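Local coordinates for homoserine O-acetyltransferase (PDB 3I1I), which probably transfers an acetyl group from acetyl-CoA to the hydroxyl of homoserine, a step toward methionine, on an alpha/beta hydrolase fold, at residues 129-140 / 160-171. Residues are numbered along the deposited sequence; the frame is centred on the assembly and turned at random.
Sequences FLDVARMQCELI and IAQQWAVHYPHM. With GOL (glycerol), chain E.
Cys137 SG lies over one face of the Tyr168 ring, 3.9 Å from the ring centroid. The thiol points there because SG is anti to the backbone N. Its CB packs on CH2 of Trp164, and SG also touches SE of Met171, a selenomethionine. Within segment 160-171, CD2 of Tyr168 lies over one face of the Trp164 indole, away from its centre. At the Trp164 edge, NE1 donates to Gln136 OE1 at 2.8 Å, almost straight (167°). The amide and indole planes are 51° apart. Leu130 covers two flat groups: CD2 sits over a face of the His167 ring, and CD1 over the centre of the Arg134 guanidinium. Arg134 NH1 donates to Tyr168 OH at 3.0 Å, in the guanidinium plane, which stands nearly perpendicular to the phenol ring. NH1 also binds O3 of a glycerol, probably from crystallisation.

Ile160 and Trp164 enter knobs-into-holes between residues of helix 129-140, and the axes of segments 129-140 and 160-167 cross at -68°. Ile160 CG1 meets Phe129 CD1 at 3.6 Å. The contact joins two helices of the alpha/beta hydrolase fold, the second following the probable nucleophile elbow, which Ile160 touches. The buried middle is apolar and sulfur-aromatic. Its indole N-H is satisfied by Gln136, whose NE2 reaches Thr91. The charge of Arg134 sits at the partly exposed side, where Glu20 forms a salt bridge with NE and probably offsets it.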
loop_
_atom_site.group_PDB
_atom_site.type_symbol
_atom_site.label_atom_id
_atom_site.label_comp_id
_atom_site.label_asym_id
_atom_site.label_seq_id
_atom_site.Cartn_x
_atom_site.Cartn_y
_atom_site.Cartn_z
ATOM N N PHE A 129 -20.827 9.605 -4.095
ATOM C CA PHE A 129 -21.896 9.226 -3.194
ATOM C C PHE A 129 -23.077 10.132 -3.321
ATOM O O PHE A 129 -24.150 9.806 -2.854
ATOM C CB PHE A 129 -21.388 9.092 -1.750
ATOM C CG PHE A 129 -20.437 7.915 -1.585
ATOM C CD1 PHE A 129 -20.870 6.612 -1.871
ATOM C CD2 PHE A 129 -19.115 8.107 -1.224
ATOM C CE1 PHE A 129 -20.006 5.529 -1.787
ATOM C CE2 PHE A 129 -18.247 7.018 -1.141
ATOM C CZ PHE A 129 -18.698 5.726 -1.436
ATOM N N LEU A 130 -22.909 11.258 -4.007
ATOM C CA LEU A 130 -24.060 12.067 -4.376
ATOM C C LEU A 130 -24.876 11.359 -5.479
ATOM O O LEU A 130 -26.125 11.364 -5.426
ATOM C CB LEU A 130 -23.654 13.459 -4.765
ATOM C CG LEU A 130 -24.754 14.382 -5.285
ATOM C CD1 LEU A 130 -25.972 14.382 -4.373
ATOM C CD2 LEU A 130 -24.139 15.811 -5.477
ATOM N N ASP A 131 -24.197 10.706 -6.424
ATOM C CA ASP A 131 -24.911 9.899 -7.438
ATOM C C ASP A 131 -25.782 8.840 -6.790
ATOM O O ASP A 131 -26.932 8.668 -7.192
ATOM C CB ASP A 131 -23.960 9.243 -8.406
ATOM C CG ASP A 131 -23.331 10.241 -9.360
ATOM O OD1 ASP A 131 -24.108 10.974 -9.993
ATOM O OD2 ASP A 131 -22.081 10.306 -9.474
ATOM N N VAL A 132 -25.271 8.197 -5.734
ATOM C CA VAL A 132 -26.033 7.189 -5.032
ATOM C C VAL A 132 -27.286 7.799 -4.332
ATOM O O VAL A 132 -28.386 7.230 -4.395
ATOM C CB VAL A 132 -25.155 6.359 -4.060
ATOM C CG1 VAL A 132 -26.022 5.472 -3.166
ATOM C CG2 VAL A 132 -24.079 5.520 -4.859
ATOM N N ALA A 133 -27.110 8.953 -3.707
ATOM C CA ALA A 133 -28.185 9.672 -3.062
ATOM C C ALA A 133 -29.253 10.086 -4.122
ATOM O O ALA A 133 -30.450 9.977 -3.869
ATOM C CB ALA A 133 -27.615 10.901 -2.316
ATOM N N ARG A 134 -28.833 10.522 -5.307
ATOM C CA ARG A 134 -29.811 10.902 -6.336
ATOM C C ARG A 134 -30.631 9.694 -6.810
ATOM O O ARG A 134 -31.840 9.801 -6.985
ATOM C CB ARG A 134 -29.157 11.587 -7.528
ATOM C CG ARG A 134 -28.314 12.837 -7.149
ATOM C CD ARG A 134 -28.811 14.021 -7.908
ATOM N NE ARG A 134 -28.022 15.254 -7.744
ATOM C CZ ARG A 134 -28.343 16.275 -6.938
ATOM N NH1 ARG A 134 -29.431 16.245 -6.142
ATOM N NH2 ARG A 134 -27.550 17.337 -6.921
HETATM N N MSE A 135 -29.985 8.539 -6.964
HETATM C CA MSE A 135 -30.706 7.357 -7.333
HETATM C C MSE A 135 -31.675 6.928 -6.242
HETATM O O MSE A 135 -32.828 6.694 -6.532
HETATM C CB MSE A 135 -29.763 6.234 -7.670
HETATM C CG MSE A 135 -29.139 6.424 -9.029
HETATM SE SE MSE A 135 -27.672 5.170 -9.241
HETATM C CE MSE A 135 -28.671 3.502 -8.900
ATOM N N GLN A 136 -31.218 6.855 -4.996
ATOM C CA GLN A 136 -32.080 6.505 -3.885
ATOM C C GLN A 136 -33.334 7.404 -3.802
ATOM O O GLN A 136 -34.439 6.938 -3.536
ATOM C CB GLN A 136 -31.307 6.645 -2.591
ATOM C CG GLN A 136 -30.274 5.545 -2.337
ATOM C CD GLN A 136 -29.488 5.837 -1.069
ATOM O OE1 GLN A 136 -29.226 7.002 -0.737
ATOM N NE2 GLN A 136 -29.160 4.796 -0.330
ATOM N N CYS A 137 -33.134 8.697 -4.022
ATOM C CA CYS A 137 -34.203 9.638 -3.984
ATOM C C CYS A 137 -35.277 9.359 -5.050
ATOM O O CYS A 137 -36.472 9.520 -4.774
ATOM C CB CYS A 137 -33.650 11.038 -4.165
ATOM S SG CYS A 137 -34.884 12.272 -3.890
ATOM N N GLU A 138 -34.863 8.933 -6.246
ATOM C CA GLU A 138 -35.829 8.561 -7.276
ATOM C C GLU A 138 -36.669 7.422 -6.796
ATOM O O GLU A 138 -37.883 7.404 -7.026
ATOM C CB GLU A 138 -35.182 8.085 -8.558
ATOM C CG GLU A 138 -34.254 9.066 -9.169
ATOM C CD GLU A 138 -34.956 10.024 -10.049
ATOM O OE1 GLU A 138 -34.696 9.930 -11.281
ATOM O OE2 GLU A 138 -35.741 10.859 -9.511
ATOM N N LEU A 139 -36.011 6.444 -6.181
ATOM C CA LEU A 139 -36.738 5.296 -5.636
ATOM C C LEU A 139 -37.701 5.741 -4.540
ATOM O O LEU A 139 -38.843 5.376 -4.562
ATOM C CB LEU A 139 -35.783 4.208 -5.111
ATOM C CG LEU A 139 -36.392 3.113 -4.207
ATOM C CD1 LEU A 139 -37.608 2.528 -4.902
ATOM C CD2 LEU A 139 -35.386 2.007 -3.855
ATOM N N ILE A 140 -37.232 6.535 -3.587
ATOM C CA ILE A 140 -38.094 7.009 -2.488
ATOM C C ILE A 140 -39.332 7.761 -3.050
ATOM O O ILE A 140 -40.467 7.494 -2.652
ATOM C CB ILE A 140 -37.293 7.924 -1.521
ATOM C CG1 ILE A 140 -36.165 7.109 -0.821
ATOM C CG2 ILE A 140 -38.186 8.540 -0.470
ATOM C CD1 ILE A 140 -36.688 5.998 0.086
ATOM N N ILE A 160 -23.131 9.001 2.038
ATOM C CA ILE A 160 -24.371 9.085 1.333
ATOM C C ILE A 160 -25.405 9.828 2.188
ATOM O O ILE A 160 -26.110 10.729 1.698
ATOM C CB ILE A 160 -24.900 7.702 0.954
ATOM C CG1 ILE A 160 -23.929 7.007 -0.002
ATOM C CG2 ILE A 160 -26.295 7.810 0.343
ATOM C CD1 ILE A 160 -23.832 5.438 0.184
ATOM N N ALA A 161 -25.466 9.513 3.468
ATOM C CA ALA A 161 -26.465 10.170 4.319
ATOM C C ALA A 161 -26.188 11.662 4.369
ATOM O O ALA A 161 -27.112 12.475 4.460
ATOM C CB ALA A 161 -26.473 9.583 5.712
ATOM N N GLN A 162 -24.909 12.032 4.336
ATOM C CA GLN A 162 -24.597 13.438 4.441
ATOM C C GLN A 162 -24.992 14.141 3.150
ATOM O O GLN A 162 -25.443 15.267 3.186
ATOM C CB GLN A 162 -23.123 13.667 4.753
ATOM C CG GLN A 162 -22.762 13.441 6.196
ATOM C CD GLN A 162 -21.246 13.391 6.390
ATOM O OE1 GLN A 162 -20.648 14.367 6.810
ATOM N NE2 GLN A 162 -20.629 12.254 6.054
ATOM N N GLN A 163 -24.824 13.469 2.025
ATOM C CA GLN A 163 -25.213 14.041 0.734
ATOM C C GLN A 163 -26.740 14.260 0.666
ATOM O O GLN A 163 -27.208 15.296 0.205
ATOM C CB GLN A 163 -24.699 13.165 -0.403
ATOM C CG GLN A 163 -23.178 13.197 -0.581
ATOM C CD GLN A 163 -22.689 14.522 -1.163
ATOM O OE1 GLN A 163 -23.397 15.534 -1.125
ATOM N NE2 GLN A 163 -21.472 14.519 -1.714
ATOM N N TRP A 164 -27.507 13.345 1.230
ATOM C CA TRP A 164 -28.946 13.563 1.423
ATOM C C TRP A 164 -29.280 14.828 2.228
ATOM O O TRP A 164 -30.122 15.638 1.829
ATOM C CB TRP A 164 -29.572 12.384 2.177
ATOM C CG TRP A 164 -30.088 11.331 1.317
ATOM C CD1 TRP A 164 -29.421 10.250 0.897
ATOM C CD2 TRP A 164 -31.415 11.231 0.780
ATOM N NE1 TRP A 164 -30.234 9.469 0.138
ATOM C CE2 TRP A 164 -31.464 10.061 0.036
ATOM C CE3 TRP A 164 -32.548 12.029 0.849
ATOM C CZ2 TRP A 164 -32.608 9.645 -0.625
ATOM C CZ3 TRP A 164 -33.694 11.609 0.192
ATOM C CH2 TRP A 164 -33.710 10.451 -0.547
ATOM N N ALA A 165 -28.633 14.965 3.381
ATOM C CA ALA A 165 -28.881 16.104 4.253
ATOM C C ALA A 165 -28.537 17.446 3.560
ATOM O O ALA A 165 -29.265 18.442 3.688
ATOM C CB ALA A 165 -28.114 15.953 5.558
ATOM N N VAL A 166 -27.451 17.461 2.812
ATOM C CA VAL A 166 -27.053 18.664 2.079
ATOM C C VAL A 166 -28.002 18.925 0.887
ATOM O O VAL A 166 -28.529 20.010 0.747
ATOM C CB VAL A 166 -25.577 18.565 1.594
ATOM C CG1 VAL A 166 -25.248 19.660 0.601
ATOM C CG2 VAL A 166 -24.645 18.611 2.798
ATOM N N HIS A 167 -28.247 17.916 0.060
ATOM C CA HIS A 167 -28.915 18.157 -1.202
ATOM C C HIS A 167 -30.405 17.950 -1.238
ATOM O O HIS A 167 -31.019 18.379 -2.185
ATOM C CB HIS A 167 -28.229 17.375 -2.298
ATOM C CG HIS A 167 -26.859 17.877 -2.592
ATOM N ND1 HIS A 167 -26.605 18.836 -3.555
ATOM C CD2 HIS A 167 -25.667 17.612 -1.999
ATOM C CE1 HIS A 167 -25.306 19.103 -3.574
ATOM N NE2 HIS A 167 -24.714 18.384 -2.633
ATOM N N TYR A 168 -31.007 17.338 -0.216
ATOM C CA TYR A 168 -32.441 17.197 -0.180
ATOM C C TYR A 168 -32.955 17.674 1.141
ATOM O O TYR A 168 -33.602 16.938 1.889
ATOM C CB TYR A 168 -32.843 15.747 -0.443
ATOM C CG TYR A 168 -32.502 15.304 -1.827
ATOM C CD1 TYR A 168 -33.207 15.788 -2.923
ATOM C CD2 TYR A 168 -31.458 14.451 -2.050
ATOM C CE1 TYR A 168 -32.876 15.406 -4.228
ATOM C CE2 TYR A 168 -31.108 14.031 -3.363
ATOM C CZ TYR A 168 -31.814 14.506 -4.431
ATOM O OH TYR A 168 -31.477 14.072 -5.681
ATOM N N PRO A 169 -32.689 18.939 1.432
ATOM C CA PRO A 169 -33.021 19.429 2.738
ATOM C C PRO A 169 -34.526 19.507 3.043
ATOM O O PRO A 169 -34.869 19.514 4.207
ATOM C CB PRO A 169 -32.433 20.841 2.727
ATOM C CG PRO A 169 -32.493 21.222 1.323
ATOM C CD PRO A 169 -32.150 20.010 0.566
ATOM N N HIS A 170 -35.421 19.574 2.068
ATOM C CA HIS A 170 -36.831 19.580 2.448
ATOM C C HIS A 170 -37.329 18.167 2.775
ATOM O O HIS A 170 -38.465 18.015 3.193
ATOM C CB HIS A 170 -37.725 20.210 1.364
ATOM C CG HIS A 170 -37.218 21.518 0.843
ATOM N ND1 HIS A 170 -36.604 22.459 1.652
ATOM C CD2 HIS A 170 -37.218 22.039 -0.412
ATOM C CE1 HIS A 170 -36.220 23.485 0.914
ATOM N NE2 HIS A 170 -36.599 23.266 -0.339
HETATM N N MSE A 171 -36.494 17.147 2.583
HETATM C CA MSE A 171 -36.925 15.773 2.707
HETATM C C MSE A 171 -36.365 15.056 3.899
HETATM O O MSE A 171 -36.843 13.988 4.194
HETATM C CB MSE A 171 -36.517 14.968 1.473
HETATM C CG MSE A 171 -37.284 15.308 0.204
HETATM SE SE MSE A 171 -36.740 14.217 -1.287
HETATM C CE MSE A 171 -37.633 12.550 -0.738
HETATM C C1 GOL E . -28.045 20.832 -6.776
HETATM O O1 GOL E . -27.485 22.112 -6.855
HETATM C C2 GOL E . -28.981 20.953 -5.597
HETATM O O2 GOL E . -30.215 21.452 -6.055
HETATM C C3 GOL E . -29.189 19.670 -4.819
HETATM O O3 GOL E . -30.372 19.016 -5.218
HETATM O O HOH W 1 -33.179 12.362 -7.972
#